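PDB 3H2S: putative NADH-flavin reductase from Lactobacillus casei ATCC 334, which binds NADPH in a Rossmann-type domain and is probably an oxidoreductase that uses NAD(P)H, perhaps to reduce flavin. Local coordinates for residues L104-A107 with S108-M111. Sequence-based numbering, arbitrary orientation.
Sequences LGSA and SLAM. With NDP (NADPH dihydro-nicotinamide-adenine-dinucleotide phosphate), chain C.
Leu109 folds back on Ser106 at the turn that follows strand 99-103, where the chain leaves the central mixed sheet beside the nicotinamide end of NADPH. The link between them is a backbone hydrogen bond from Leu109 N to Ser106 O (3.0 Å, N-H...O angle 155°), which closes a type I beta turn with Ala107 and Ser108 at its corners.

The aliphatic carbons of Leu109 pack in van der Waals contact against the same carbonyl oxygen and the Ser106 hydroxyl. Leu109 CB lies 3.2 Å from Ser106 O. With CG beside the backbone N and anti to the carbonyl carbon (chi1 -63°), the branch runs alongside this oxygen, and Leu109 CD1 reaches 3.8 Å from Ser106 OG. That hydroxyl has a weak hydrogen bond to Pro158 O, while the leucine also makes nonpolar contacts with Val211 and Leu177.

A second set of polar links involves Ser108. Its OG, turned between the backbone N and the carbonyl carbon (chi1 67°), is bonded to a water at 2.8 Å, and this water accepts a hydrogen bond from Gly105 N (2.9 Å). Arg209 NH1 also bonds Ser108 OG, and Ser157 OG takes up the carbonyl oxygen of Gly105.

On the cofactor side, Ser106 N donates to carboxamide oxygen O7N of NADPH (2.7 Å). Ser106 thus presents its amide N to the cofactor and its carbonyl to the turn. The turn and the water bridge are consistent with a fixed backbone at the carboxamide, and the bond to O7N would favour one orientation of that group.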
loop_
_atom_site.group_PDB
_atom_site.type_symbol
_atom_site.label_atom_id
_atom_site.label_comp_id
_atom_site.label_asym_id
_atom_site.label_seq_id
_atom_site.Cartn_x
_atom_site.Cartn_y
_atom_site.Cartn_z
ATOM N N LEU A 104 -7.046 -10.801 -8.855
ATOM C CA LEU A 104 -6.228 -9.831 -9.568
ATOM C C LEU A 104 -6.741 -9.682 -10.997
ATOM O O LEU A 104 -7.892 -10.013 -11.292
ATOM C CB LEU A 104 -4.757 -10.269 -9.534
ATOM C CG LEU A 104 -4.156 -10.347 -8.121
ATOM C CD1 LEU A 104 -2.773 -10.989 -8.152
ATOM C CD2 LEU A 104 -4.109 -8.974 -7.448
ATOM N N GLY A 105 -5.937 -9.070 -11.856
ATOM C CA GLY A 105 -6.337 -8.842 -13.232
ATOM C C GLY A 105 -5.576 -9.738 -14.185
ATOM O O GLY A 105 -4.546 -10.320 -13.829
ATOM N N SER A 106 -6.047 -9.769 -15.426
ATOM C CA SER A 106 -5.412 -10.535 -16.482
ATOM C C SER A 106 -4.165 -9.819 -17.011
ATOM O O SER A 106 -3.252 -10.442 -17.540
ATOM C CB SER A 106 -6.435 -10.748 -17.608
ATOM O OG SER A 106 -6.316 -12.049 -18.147
ATOM N N ALA A 107 -4.111 -8.502 -16.852
ATOM C CA ALA A 107 -3.053 -7.699 -17.476
ATOM C C ALA A 107 -1.677 -7.872 -16.826
ATOM O O ALA A 107 -0.658 -7.484 -17.395
ATOM C CB ALA A 107 -3.454 -6.227 -17.505
ATOM N N SER A 108 -1.648 -8.478 -15.643
ATOM C CA SER A 108 -0.383 -8.771 -14.970
ATOM C C SER A 108 0.151 -10.149 -15.355
ATOM O O SER A 108 1.189 -10.586 -14.853
ATOM C CB SER A 108 -0.535 -8.638 -13.449
ATOM O OG SER A 108 -1.399 -9.627 -12.912
ATOM N N LEU A 109 -0.613 -10.868 -16.179
ATOM C CA LEU A 109 -0.161 -12.145 -16.732
ATOM C C LEU A 109 0.659 -11.935 -18.003
ATOM O O LEU A 109 0.459 -10.949 -18.724
ATOM C CB LEU A 109 -1.352 -13.032 -17.069
ATOM C CG LEU A 109 -2.275 -13.484 -15.947
ATOM C CD1 LEU A 109 -3.540 -14.099 -16.547
ATOM C CD2 LEU A 109 -1.548 -14.445 -15.021
ATOM N N ALA A 110 1.556 -12.875 -18.284
ATOM C CA ALA A 110 2.221 -12.926 -19.584
ATOM C C ALA A 110 1.271 -13.431 -20.672
ATOM O O ALA A 110 0.534 -14.404 -20.472
ATOM C CB ALA A 110 3.460 -13.809 -19.522
HETATM N N MSE A 111 1.396 -12.858 -21.864
HETATM C CA MSE A 111 0.908 -13.518 -23.066
HETATM C C MSE A 111 1.618 -14.857 -23.269
HETATM O O MSE A 111 2.760 -15.039 -22.839
HETATM C CB MSE A 111 1.127 -12.624 -24.297
HETATM C CG MSE A 111 0.285 -11.360 -24.298
HETATM SE SE MSE A 111 -1.640 -11.709 -24.512
HETATM C CE MSE A 111 -2.132 -10.001 -25.345
HETATM P PA NDP C . -18.342 -6.365 -9.436
HETATM O O1A NDP C . -18.310 -5.120 -10.369
HETATM O O2A NDP C . -19.446 -7.350 -9.610
HETATM O O5B NDP C . -18.502 -5.474 -8.004
HETATM C C5B NDP C . -17.482 -5.910 -7.070
HETATM C C4B NDP C . -17.844 -5.430 -5.611
HETATM O O4B NDP C . -17.240 -4.169 -5.401
HETATM C C3B NDP C . -19.378 -5.186 -5.411
HETATM O O3B NDP C . -19.743 -5.936 -4.295
HETATM C C2B NDP C . -19.434 -3.632 -5.110
HETATM O O2B NDP C . -20.437 -3.192 -4.263
HETATM C C1B NDP C . -18.017 -3.460 -4.482
HETATM N N9A NDP C . -17.584 -2.055 -4.553
HETATM C C8A NDP C . -17.300 -1.367 -5.762
HETATM N N7A NDP C . -16.896 -0.110 -5.563
HETATM C C5A NDP C . -16.881 0.029 -4.159
HETATM C C6A NDP C . -16.511 1.131 -3.368
HETATM N N6A NDP C . -16.142 2.286 -3.988
HETATM N N1A NDP C . -16.831 1.108 -2.024
HETATM C C2A NDP C . -17.187 -0.103 -1.501
HETATM N N3A NDP C . -17.379 -1.296 -2.141
HETATM C C4A NDP C . -17.294 -1.168 -3.509
HETATM O O3 NDP C . -16.976 -7.014 -9.885
HETATM P PN NDP C . -16.409 -8.427 -10.448
HETATM O O1N NDP C . -16.979 -9.559 -9.575
HETATM O O2N NDP C . -16.902 -8.462 -11.863
HETATM O O5D NDP C . -14.783 -8.507 -10.315
HETATM C C5D NDP C . -14.139 -9.063 -9.165
HETATM C C4D NDP C . -12.622 -9.007 -9.421
HETATM O O4D NDP C . -12.429 -9.593 -10.697
HETATM C C3D NDP C . -11.942 -7.607 -9.440
HETATM O O3D NDP C . -10.660 -7.694 -8.934
HETATM C C2D NDP C . -11.982 -7.284 -10.979
HETATM O O2D NDP C . -10.934 -6.426 -11.350
HETATM C C1D NDP C . -11.670 -8.730 -11.509
HETATM N N1N NDP C . -11.919 -8.833 -12.945
HETATM C C2N NDP C . -10.746 -9.045 -13.786
HETATM C C3N NDP C . -11.004 -8.909 -15.287
HETATM C C7N NDP C . -9.920 -9.635 -16.065
HETATM O O7N NDP C . -8.755 -9.555 -15.701
HETATM N N7N NDP C . -10.253 -10.238 -17.270
HETATM C C4N NDP C . -12.402 -9.145 -15.821
HETATM C C5N NDP C . -13.504 -8.616 -14.939
HETATM C C6N NDP C . -13.251 -8.540 -13.450
HETATM P P2B NDP C . -21.960 -3.008 -4.813
HETATM O O1X NDP C . -22.577 -4.429 -5.080
HETATM O O2X NDP C . -22.797 -2.464 -3.596
HETATM O O3X NDP C . -22.027 -2.152 -6.031
HETATM O O HOH W 1 -3.288 -7.793 -11.931
#